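PDB 7EHU: chitin oligosaccharide binding protein NagB2 from Paenibacillus sp. FPU-7, which binds N-acetylglucosamine oligosaccharides from chitin in a cleft and, as an extracellular solute-binding protein, probably delivers them to a membrane importer. Local coordinates for residues A[277-282]-A[369-374]; A[149-154]-A[271-276]; A[340-345]-A[359-364]. All coordinates share one frame; numbering follows the deposited sequence.

Contact 1. Residues A[277-282]-A[369-374]. With NAG (2-acetamido-2-deoxy-beta-D-glucopyranose), chain B; NAG (2-acetamido-2-deoxy-beta-D-glucopyranose), chain C; NAG (2-acetamido-2-deoxy-beta-D-glucopyranose), chain D.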
loop_
_atom_site.group_PDB
_atom_site.type_symbol
_atom_site.label_atom_id
_atom_site.label_comp_id
_atom_site.label_asym_id
_atom_site.label_seq_id
_atom_site.Cartn_x
_atom_site.Cartn_y
_atom_site.Cartn_z
ATOM N N TRP A 277 -0.563 -3.681 6.140
ATOM C CA TRP A 277 -0.683 -2.582 7.103
ATOM C C TRP A 277 -2.064 -2.514 7.747
ATOM O O TRP A 277 -2.246 -1.739 8.690
ATOM C CB TRP A 277 -0.355 -1.241 6.389
ATOM C CG TRP A 277 -1.353 -0.970 5.286
ATOM C CD1 TRP A 277 -2.655 -0.566 5.431
ATOM C CD2 TRP A 277 -1.161 -1.157 3.875
ATOM N NE1 TRP A 277 -3.287 -0.504 4.218
ATOM C CE2 TRP A 277 -2.388 -0.864 3.243
ATOM C CE3 TRP A 277 -0.071 -1.543 3.091
ATOM C CZ2 TRP A 277 -2.550 -0.964 1.868
ATOM C CZ3 TRP A 277 -0.233 -1.633 1.726
ATOM C CH2 TRP A 277 -1.460 -1.335 1.125
ATOM N N ALA A 278 -3.009 -3.342 7.291
ATOM C CA ALA A 278 -4.345 -3.395 7.880
ATOM C C ALA A 278 -4.426 -4.346 9.066
ATOM O O ALA A 278 -5.448 -4.368 9.755
ATOM C CB ALA A 278 -5.358 -3.865 6.823
ATOM N N THR A 279 -3.384 -5.156 9.311
ATOM C CA THR A 279 -3.488 -6.222 10.308
ATOM C C THR A 279 -3.913 -5.704 11.672
ATOM O O THR A 279 -4.732 -6.336 12.351
ATOM C CB THR A 279 -2.169 -6.986 10.405
ATOM O OG1 THR A 279 -1.971 -7.680 9.181
ATOM C CG2 THR A 279 -2.170 -7.992 11.559
ATOM N N SER A 280 -3.339 -4.579 12.114
ATOM C CA SER A 280 -3.648 -4.109 13.462
ATOM C C SER A 280 -5.143 -3.848 13.626
ATOM O O SER A 280 -5.709 -4.096 14.695
ATOM C CB SER A 280 -2.876 -2.837 13.810
ATOM O OG SER A 280 -3.150 -1.814 12.869
ATOM N N ALA A 281 -5.805 -3.316 12.589
ATOM C CA ALA A 281 -7.233 -3.055 12.703
ATOM C C ALA A 281 -8.014 -4.352 12.801
ATOM O O ALA A 281 -9.029 -4.421 13.497
ATOM C CB ALA A 281 -7.708 -2.228 11.512
ATOM N N ILE A 282 -7.547 -5.394 12.102
ATOM C CA ILE A 282 -8.203 -6.699 12.080
ATOM C C ILE A 282 -7.979 -7.472 13.369
ATOM O O ILE A 282 -8.786 -8.344 13.703
ATOM C CB ILE A 282 -7.757 -7.420 10.795
ATOM C CG1 ILE A 282 -8.366 -6.683 9.594
ATOM C CG2 ILE A 282 -8.153 -8.871 10.802
ATOM C CD1 ILE A 282 -7.742 -6.991 8.284
ATOM N N PRO A 369 -0.651 -15.171 15.180
ATOM C CA PRO A 369 -1.027 -16.144 14.144
ATOM C C PRO A 369 -1.339 -15.553 12.776
ATOM O O PRO A 369 -1.002 -16.143 11.739
ATOM C CB PRO A 369 -2.279 -16.811 14.738
ATOM C CG PRO A 369 -2.171 -16.658 16.191
ATOM C CD PRO A 369 -1.306 -15.458 16.474
ATOM N N LEU A 370 -2.019 -14.416 12.732
ATOM C CA LEU A 370 -2.393 -13.864 11.432
ATOM C C LEU A 370 -1.148 -13.396 10.679
ATOM O O LEU A 370 -1.032 -13.595 9.464
ATOM C CB LEU A 370 -3.392 -12.726 11.623
ATOM C CG LEU A 370 -3.892 -12.038 10.356
ATOM C CD1 LEU A 370 -4.463 -13.032 9.362
ATOM C CD2 LEU A 370 -4.927 -10.974 10.727
ATOM N N THR A 371 -0.190 -12.803 11.386
ATOM C CA THR A 371 1.051 -12.406 10.728
ATOM C C THR A 371 1.827 -13.637 10.256
ATOM O O THR A 371 2.450 -13.602 9.188
ATOM C CB THR A 371 1.837 -11.500 11.679
ATOM O OG1 THR A 371 1.094 -10.272 11.809
ATOM C CG2 THR A 371 3.240 -11.179 11.157
ATOM N N LYS A 372 1.773 -14.742 11.013
ATOM C CA LYS A 372 2.398 -15.981 10.558
ATOM C C LYS A 372 1.763 -16.440 9.248
ATOM O O LYS A 372 2.465 -16.857 8.321
ATOM C CB LYS A 372 2.279 -17.061 11.642
ATOM C CG LYS A 372 2.866 -18.436 11.239
ATOM C CD LYS A 372 2.610 -19.517 12.294
ATOM C CE LYS A 372 3.374 -20.814 12.014
ATOM N NZ LYS A 372 2.890 -21.978 12.824
ATOM N N ALA A 373 0.430 -16.357 9.151
ATOM C CA ALA A 373 -0.254 -16.763 7.927
ATOM C C ALA A 373 0.109 -15.863 6.748
ATOM O O ALA A 373 0.275 -16.345 5.622
ATOM C CB ALA A 373 -1.765 -16.761 8.155
ATOM N N ILE A 374 0.215 -14.552 6.976
ATOM C CA ILE A 374 0.637 -13.664 5.893
ATOM C C ILE A 374 2.056 -14.015 5.462
ATOM O O ILE A 374 2.368 -14.092 4.264
ATOM C CB ILE A 374 0.518 -12.184 6.311
ATOM C CG1 ILE A 374 -0.940 -11.806 6.558
ATOM C CG2 ILE A 374 1.117 -11.241 5.267
ATOM C CD1 ILE A 374 -1.088 -10.567 7.424
HETATM C C1 NAG B . -0.886 2.075 10.165
HETATM C C2 NAG B . -2.091 2.191 9.214
HETATM C C3 NAG B . -1.657 2.019 7.764
HETATM C C4 NAG B . -0.388 2.800 7.442
HETATM C C5 NAG B . 0.656 2.639 8.537
HETATM C C6 NAG B . 1.873 3.505 8.334
HETATM C C7 NAG B . -4.286 1.393 10.047
HETATM C C8 NAG B . -5.122 0.168 10.323
HETATM N N2 NAG B . -3.066 1.165 9.549
HETATM O O1 NAG B . -1.263 2.357 11.468
HETATM O O3 NAG B . -2.748 2.404 6.929
HETATM O O4 NAG B . 0.221 2.208 6.295
HETATM O O5 NAG B . 0.090 2.989 9.801
HETATM O O6 NAG B . 1.521 4.845 8.035
HETATM O O7 NAG B . -4.709 2.535 10.237
HETATM C C1 NAG C . 0.078 2.862 5.043
HETATM C C2 NAG C . 1.094 2.198 4.130
HETATM C C3 NAG C . 0.891 2.633 2.681
HETATM C C4 NAG C . -0.567 2.521 2.258
HETATM C C5 NAG C . -1.431 3.241 3.285
HETATM C C6 NAG C . -2.913 3.155 3.022
HETATM C C7 NAG C . 3.256 1.726 5.251
HETATM C C8 NAG C . 4.591 2.296 5.609
HETATM N N2 NAG C . 2.446 2.536 4.555
HETATM O O3 NAG C . 1.732 1.824 1.874
HETATM O O4 NAG C . -0.748 3.178 1.007
HETATM O O5 NAG C . -1.208 2.644 4.568
HETATM O O6 NAG C . -3.642 3.930 3.968
HETATM O O7 NAG C . 2.940 0.581 5.560
HETATM C C1 NAG D . -1.027 2.383 -0.110
HETATM C C2 NAG D . -1.346 3.307 -1.260
HETATM C C3 NAG D . -1.475 2.522 -2.565
HETATM C C4 NAG D . -0.228 1.675 -2.797
HETATM C C5 NAG D . 0.052 0.800 -1.579
HETATM C C6 NAG D . 1.336 0.005 -1.692
HETATM C C7 NAG D . -2.521 5.418 -0.852
HETATM C C8 NAG D . -3.855 6.079 -0.630
HETATM N N2 NAG D . -2.543 4.093 -1.014
HETATM O O3 NAG D . -1.669 3.451 -3.624
HETATM O O4 NAG D . -0.379 0.810 -3.919
HETATM O O5 NAG D . 0.145 1.630 -0.410
HETATM O O6 NAG D . 2.468 0.848 -1.841
HETATM O O7 NAG D . -1.471 6.060 -0.897
HETATM O O HOH W 1 0.736 -8.320 9.612
#
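T279 and T371 mark the closest approach of segments 277-282 and 369-374, with their CA atoms 7.7 Å apart and no direct hydrogen bond between the backbones. In this bilobal solute-binding fold, one side of segment 277-282 lines the sugar cleft while another packs on helix 369-379. I282 and L370 make the apolar join: CG2 of I282 meets CD2 of L370 at 3.9 Å, the side chains crossing at about a right angle, and branched chains suit this buried seam. T279 CG2, anti to the backbone N (OG1 at chi1 -67°), faces the same L370 methyl, while T279 OG1 has CD1 of I374 at 3.5 Å. The hydroxyl is also hydrogen-bonded to Y152 OH and S276 O, so this buried polar atom is well satisfied. A water lies 2.8 Å from T279 OG1 and donates to T371 OG1, which has N353 OD1 as a further partner. W277 lays its indole face against the chain C sugar, an aromatic platform common in sugar-binding sites: C4 stands 3.8 Å above its centre. W277 O accepts a nearly straight hydrogen bond (170°) from N2 of the chain B sugar, 3.1 Å away.

Contact 2. Residues A[149-154]-A[271-276]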
loop_
_atom_site.group_PDB
_atom_site.type_symbol
_atom_site.label_atom_id
_atom_site.label_comp_id
_atom_site.label_asym_id
_atom_site.label_seq_id
_atom_site.Cartn_x
_atom_site.Cartn_y
_atom_site.Cartn_z
ATOM N N GLU A 149 -0.133 -7.537 -0.399
ATOM C CA GLU A 149 -1.586 -7.478 -0.503
ATOM C C GLU A 149 -2.111 -8.878 -0.751
ATOM O O GLU A 149 -1.470 -9.663 -1.447
ATOM C CB GLU A 149 -2.052 -6.498 -1.594
ATOM C CG GLU A 149 -1.655 -5.056 -1.284
ATOM C CD GLU A 149 -2.098 -4.034 -2.289
ATOM O OE1 GLU A 149 -2.921 -4.354 -3.190
ATOM O OE2 GLU A 149 -1.596 -2.880 -2.177
ATOM N N GLY A 150 -3.268 -9.163 -0.160
ATOM C CA GLY A 150 -3.881 -10.472 -0.259
ATOM C C GLY A 150 -5.224 -10.453 0.437
ATOM O O GLY A 150 -5.699 -9.401 0.856
ATOM N N PHE A 151 -5.842 -11.632 0.547
ATOM C CA PHE A 151 -7.164 -11.771 1.157
ATOM C C PHE A 151 -7.062 -12.136 2.631
ATOM O O PHE A 151 -6.666 -13.250 2.977
ATOM C CB PHE A 151 -7.994 -12.839 0.448
ATOM C CG PHE A 151 -8.517 -12.428 -0.894
ATOM C CD1 PHE A 151 -9.634 -11.619 -1.015
ATOM C CD2 PHE A 151 -7.882 -12.859 -2.047
ATOM C CE1 PHE A 151 -10.116 -11.248 -2.265
ATOM C CE2 PHE A 151 -8.365 -12.504 -3.291
ATOM C CZ PHE A 151 -9.480 -11.703 -3.399
ATOM N N TYR A 152 -7.447 -11.209 3.495
ATOM C CA TYR A 152 -7.839 -11.578 4.840
ATOM C C TYR A 152 -9.212 -12.250 4.746
ATOM O O TYR A 152 -10.057 -11.838 3.946
ATOM C CB TYR A 152 -7.971 -10.323 5.691
ATOM C CG TYR A 152 -6.679 -9.590 5.961
ATOM C CD1 TYR A 152 -5.899 -9.880 7.074
ATOM C CD2 TYR A 152 -6.253 -8.568 5.110
ATOM C CE1 TYR A 152 -4.734 -9.174 7.346
ATOM C CE2 TYR A 152 -5.115 -7.882 5.364
ATOM C CZ TYR A 152 -4.359 -8.170 6.484
ATOM O OH TYR A 152 -3.216 -7.433 6.717
ATOM N N TYR A 153 -9.457 -13.287 5.541
ATOM C CA TYR A 153 -10.751 -13.952 5.465
ATOM C C TYR A 153 -11.198 -14.440 6.835
ATOM O O TYR A 153 -10.402 -14.678 7.746
ATOM C CB TYR A 153 -10.772 -15.061 4.399
ATOM C CG TYR A 153 -10.239 -16.410 4.824
ATOM C CD1 TYR A 153 -8.875 -16.681 4.795
ATOM C CD2 TYR A 153 -11.104 -17.444 5.175
ATOM C CE1 TYR A 153 -8.391 -17.920 5.124
ATOM C CE2 TYR A 153 -10.622 -18.701 5.510
ATOM C CZ TYR A 153 -9.266 -18.936 5.475
ATOM O OH TYR A 153 -8.807 -20.177 5.805
ATOM N N ASN A 154 -12.512 -14.543 6.961
ATOM C CA ASN A 154 -13.170 -14.972 8.189
ATOM C C ASN A 154 -13.367 -16.481 8.139
ATOM O O ASN A 154 -14.155 -16.988 7.339
ATOM C CB ASN A 154 -14.470 -14.197 8.319
ATOM C CG ASN A 154 -15.178 -14.455 9.613
ATOM O OD1 ASN A 154 -15.215 -15.585 10.108
ATOM N ND2 ASN A 154 -15.693 -13.395 10.211
ATOM N N MET A 271 -14.456 -11.738 3.431
ATOM C CA MET A 271 -13.046 -11.512 3.140
ATOM C C MET A 271 -12.826 -10.063 2.758
ATOM O O MET A 271 -13.767 -9.310 2.508
ATOM C CB MET A 271 -12.530 -12.459 2.051
ATOM C CG MET A 271 -13.116 -12.185 0.679
ATOM S SD MET A 271 -12.856 -13.521 -0.520
ATOM C CE MET A 271 -14.314 -14.494 -0.194
ATOM N N LEU A 272 -11.552 -9.694 2.694
ATOM C CA LEU A 272 -11.134 -8.316 2.452
ATOM C C LEU A 272 -9.787 -8.364 1.754
ATOM O O LEU A 272 -8.850 -8.956 2.295
ATOM C CB LEU A 272 -10.987 -7.581 3.788
ATOM C CG LEU A 272 -10.472 -6.146 3.721
ATOM C CD1 LEU A 272 -11.613 -5.197 3.347
ATOM C CD2 LEU A 272 -9.878 -5.719 5.022
ATOM N N PHE A 273 -9.680 -7.772 0.574
ATOM C CA PHE A 273 -8.405 -7.677 -0.119
ATOM C C PHE A 273 -7.720 -6.391 0.327
ATOM O O PHE A 273 -8.263 -5.296 0.129
ATOM C CB PHE A 273 -8.583 -7.724 -1.644
ATOM C CG PHE A 273 -7.292 -8.001 -2.348
ATOM C CD1 PHE A 273 -6.866 -9.301 -2.525
ATOM C CD2 PHE A 273 -6.454 -6.974 -2.744
ATOM C CE1 PHE A 273 -5.646 -9.578 -3.113
ATOM C CE2 PHE A 273 -5.212 -7.254 -3.318
ATOM C CZ PHE A 273 -4.813 -8.544 -3.512
ATOM N N ASP A 274 -6.583 -6.516 0.993
ATOM C CA ASP A 274 -5.970 -5.340 1.592
ATOM C C ASP A 274 -4.488 -5.583 1.799
ATOM O O ASP A 274 -3.990 -6.709 1.672
ATOM C CB ASP A 274 -6.658 -4.998 2.924
ATOM C CG ASP A 274 -6.733 -3.509 3.200
ATOM O OD1 ASP A 274 -5.829 -2.753 2.760
ATOM O OD2 ASP A 274 -7.646 -3.105 3.926
ATOM N N GLY A 275 -3.784 -4.491 2.110
ATOM C CA GLY A 275 -2.391 -4.567 2.440
ATOM C C GLY A 275 -2.148 -4.985 3.870
ATOM O O GLY A 275 -3.016 -4.881 4.739
ATOM N N SER A 276 -0.923 -5.441 4.121
ATOM C CA SER A 276 -0.584 -6.007 5.424
ATOM C C SER A 276 -0.552 -4.959 6.511
ATOM O O SER A 276 -0.578 -5.317 7.694
ATOM C CB SER A 276 0.682 -6.844 5.346
ATOM O OG SER A 276 1.718 -6.154 4.682
#
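Y152 and L272 form a hydrogen-bonded pair in two antiparallel strands, 149-154 and 271-275, whose directions differ by 152° in the mixed sheet of the solute-binding fold; G150 and D274 form the next such pair. Four backbone N-H...O bonds join them. The Y152 side chain runs along the partner strand from L272 toward S276. Its chi1 of -67° sets CG beside the backbone N; CB and CD2 each lie 3.8 Å from L272 O, CE2 is 3.7 Å from G275 O, and CZ is near the same oxygen. Both carbonyls stand at the ring edge, in its plane. At the tip, OH is 3.3 Å from S276 CA and is hydrogen-bonded to T279 OG1, so a tyrosine supplies both apolar length and a polar end. F151, F273 and M271 project from the other face. F273 turns its edge to the F151 face in a T-shaped pair, centroids 4.9 Å apart and planes at 75°, with F273 CD1 3.5 Å above the centre of the F151 ring. M271 adds a Met-aromatic contact, its SD 4.4 Å from the F151 centroid and approaching obliquely. G150 is almost fully extended, a conformation glycine adopts more readily than other residues, and its O lies over one face of the F273 ring, toward its rim. D274 OD1 accepts from G275 N, and its carboxylate is also held by Y257 and Q261. The E149 side chain lies about 4 Å from the bound sugar, nearest atoms. Strand 294-297 hydrogen-bonds to F151 and Y153, while strand 188-189 runs parallel to 271-275 on its other side. L203 and S206 of helix 197-212 pack on F151 and F273, and L177 of helix 170-182 on M271. On the Y152 and L272 face lies I282, from helix 279-283.

Contact 3. Residues A[340-345]-A[359-364]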
loop_
_atom_site.group_PDB
_atom_site.type_symbol
_atom_site.label_atom_id
_atom_site.label_comp_id
_atom_site.label_asym_id
_atom_site.label_seq_id
_atom_site.Cartn_x
_atom_site.Cartn_y
_atom_site.Cartn_z
ATOM N N TYR A 340 14.928 5.149 12.068
ATOM C CA TYR A 340 15.330 3.924 11.366
ATOM C C TYR A 340 16.313 3.163 12.244
ATOM O O TYR A 340 17.521 3.173 12.041
ATOM C CB TYR A 340 15.889 4.268 9.985
ATOM C CG TYR A 340 14.834 4.848 9.084
ATOM C CD1 TYR A 340 13.931 4.027 8.422
ATOM C CD2 TYR A 340 14.711 6.218 8.905
ATOM C CE1 TYR A 340 12.955 4.546 7.601
ATOM C CE2 TYR A 340 13.741 6.751 8.086
ATOM C CZ TYR A 340 12.859 5.921 7.451
ATOM O OH TYR A 340 11.901 6.460 6.634
ATOM N N THR A 341 15.766 2.512 13.265
ATOM C CA THR A 341 16.557 1.679 14.163
ATOM C C THR A 341 15.731 0.444 14.493
ATOM O O THR A 341 14.498 0.472 14.440
ATOM C CB THR A 341 17.017 2.560 15.347
ATOM O OG1 THR A 341 17.911 1.839 16.192
ATOM C CG2 THR A 341 15.825 3.076 16.153
ATOM N N LEU A 342 16.414 -0.654 14.794
ATOM C CA LEU A 342 15.683 -1.904 14.983
ATOM C C LEU A 342 14.788 -1.860 16.214
ATOM O O LEU A 342 13.823 -2.601 16.307
ATOM C CB LEU A 342 16.650 -3.092 15.091
ATOM C CG LEU A 342 17.453 -3.403 13.830
ATOM C CD1 LEU A 342 18.100 -4.780 13.919
ATOM C CD2 LEU A 342 16.609 -3.311 12.583
ATOM N N GLU A 343 15.090 -1.020 17.163
ATOM C CA GLU A 343 14.263 -0.872 18.329
ATOM C C GLU A 343 12.909 -0.249 18.011
ATOM O O GLU A 343 11.855 -0.765 18.427
ATOM C CB GLU A 343 15.277 -0.621 19.467
ATOM C CG GLU A 343 14.723 -0.400 20.851
ATOM C CD GLU A 343 15.816 -0.234 21.903
ATOM O OE1 GLU A 343 16.975 -0.155 21.990
ATOM O OE2 GLU A 343 15.582 1.048 22.111
ATOM N N ILE A 344 12.895 0.692 17.086
ATOM C CA ILE A 344 11.639 1.280 16.633
ATOM C C ILE A 344 10.889 0.296 15.732
ATOM O O ILE A 344 9.678 0.089 15.870
ATOM C CB ILE A 344 11.921 2.614 15.915
ATOM C CG1 ILE A 344 12.511 3.657 16.886
ATOM C CG2 ILE A 344 10.656 3.151 15.239
ATOM C CD1 ILE A 344 11.638 4.009 18.067
ATOM N N GLN A 345 11.609 -0.330 14.794
ATOM C CA GLN A 345 10.990 -1.303 13.905
ATOM C C GLN A 345 10.421 -2.476 14.693
ATOM O O GLN A 345 9.364 -3.017 14.344
ATOM C CB GLN A 345 12.028 -1.801 12.901
ATOM C CG GLN A 345 12.550 -0.735 11.966
ATOM C CD GLN A 345 11.956 -0.814 10.581
ATOM O OE1 GLN A 345 11.830 -1.896 10.011
ATOM N NE2 GLN A 345 11.571 0.330 10.030
ATOM N N LYS A 359 16.439 -5.156 8.266
ATOM C CA LYS A 359 16.793 -6.548 8.526
ATOM C C LYS A 359 17.124 -6.804 9.991
ATOM O O LYS A 359 17.632 -5.945 10.694
ATOM C CB LYS A 359 18.033 -6.922 7.703
ATOM C CG LYS A 359 17.872 -6.800 6.196
ATOM C CD LYS A 359 19.193 -6.981 5.474
ATOM C CE LYS A 359 19.230 -6.291 4.155
ATOM N NZ LYS A 359 20.576 -6.248 3.572
ATOM N N GLY A 360 16.874 -8.028 10.435
ATOM C CA GLY A 360 17.349 -8.452 11.734
ATOM C C GLY A 360 16.434 -8.240 12.917
ATOM O O GLY A 360 16.872 -8.450 14.055
ATOM N N VAL A 361 15.186 -7.829 12.702
ATOM C CA VAL A 361 14.248 -7.732 13.820
ATOM C C VAL A 361 13.939 -9.150 14.298
ATOM O O VAL A 361 13.483 -9.965 13.496
ATOM C CB VAL A 361 12.967 -6.998 13.398
ATOM C CG1 VAL A 361 11.947 -7.039 14.514
ATOM C CG2 VAL A 361 13.274 -5.578 12.952
ATOM N N PRO A 362 14.155 -9.503 15.565
ATOM C CA PRO A 362 13.847 -10.872 16.002
ATOM C C PRO A 362 12.355 -11.163 15.945
ATOM O O PRO A 362 11.510 -10.267 16.031
ATOM C CB PRO A 362 14.367 -10.912 17.448
ATOM C CG PRO A 362 15.286 -9.763 17.577
ATOM C CD PRO A 362 14.752 -8.713 16.657
ATOM N N THR A 363 12.023 -12.441 15.800
ATOM C CA THR A 363 10.619 -12.840 15.840
ATOM C C THR A 363 10.047 -12.445 17.203
ATOM O O THR A 363 10.678 -12.708 18.234
ATOM C CB THR A 363 10.503 -14.351 15.609
ATOM O OG1 THR A 363 11.065 -14.675 14.331
ATOM C CG2 THR A 363 9.053 -14.811 15.621
ATOM N N PRO A 364 8.890 -11.785 17.256
ATOM C CA PRO A 364 8.322 -11.429 18.562
ATOM C C PRO A 364 8.089 -12.664 19.426
ATOM O O PRO A 364 7.763 -13.742 18.928
ATOM C CB PRO A 364 7.000 -10.736 18.195
ATOM C CG PRO A 364 7.208 -10.226 16.805
ATOM C CD PRO A 364 8.090 -11.249 16.137
#
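K359 meets L342 through its backbone: the leucine's CD2 lies 3.4 Å from K359 O and CD1 3.5 Å from that same oxygen, since a leucine's two methyls can straddle it and still reach V361. K359 leaves the backbone away from the helix, and its NZ is hydrogen-bonded to D125 O, which suits a charged chain at the surface. G360 follows with a positive phi of 91°, where a CB would press on the preceding carbonyl O, so glycine fits. Its own O is 3.9 Å from L342 CD1. In this solute-binding fold the loop between helices 342-352 and 369-379 doubles back over the first turn of the former, where T341 occupies the N-cap position and Q345 N donates to T341 O at 3.0 Å. Next comes V361, whose CG2 reaches both L342 CD2 and Q345 CB, each at 4.0 Å. With CG1 anti to the backbone N (chi1 174°), CG2 lies beside that N and between the two helix residues, a place for a compact branched side chain. Q345 sends its amide elsewhere, OE1 accepting from S357 N and M358 N. V361 also touches L349, one turn beyond Q345, as does P364.

How the contacts relate
Contacts 1 and 2 are both buried and touch each other: Y152 of contact 2 packs on I282 and L370 of contact 1, while E149 OE2 is 3.6 Å from W277 CH2. Strand 271-275 leads through a short 3-10 turn into helix 279-283, so sheet and cleft wall are continuous. Contact 2 is held by backbone pairing with aromatic packing, whereas contact 1 relies on aliphatic packing and one bridging water, while its 277-282 side also touches the sugar. Contact 3 is at the surface, its centre about 17 Å from that of contact 1; it has neither a hydrogen bond nor a bridging water, only L342 methyls on backbone oxygens and V361 against L342 and Q345. Its loop precedes helix 369-379, which contact 1 uses.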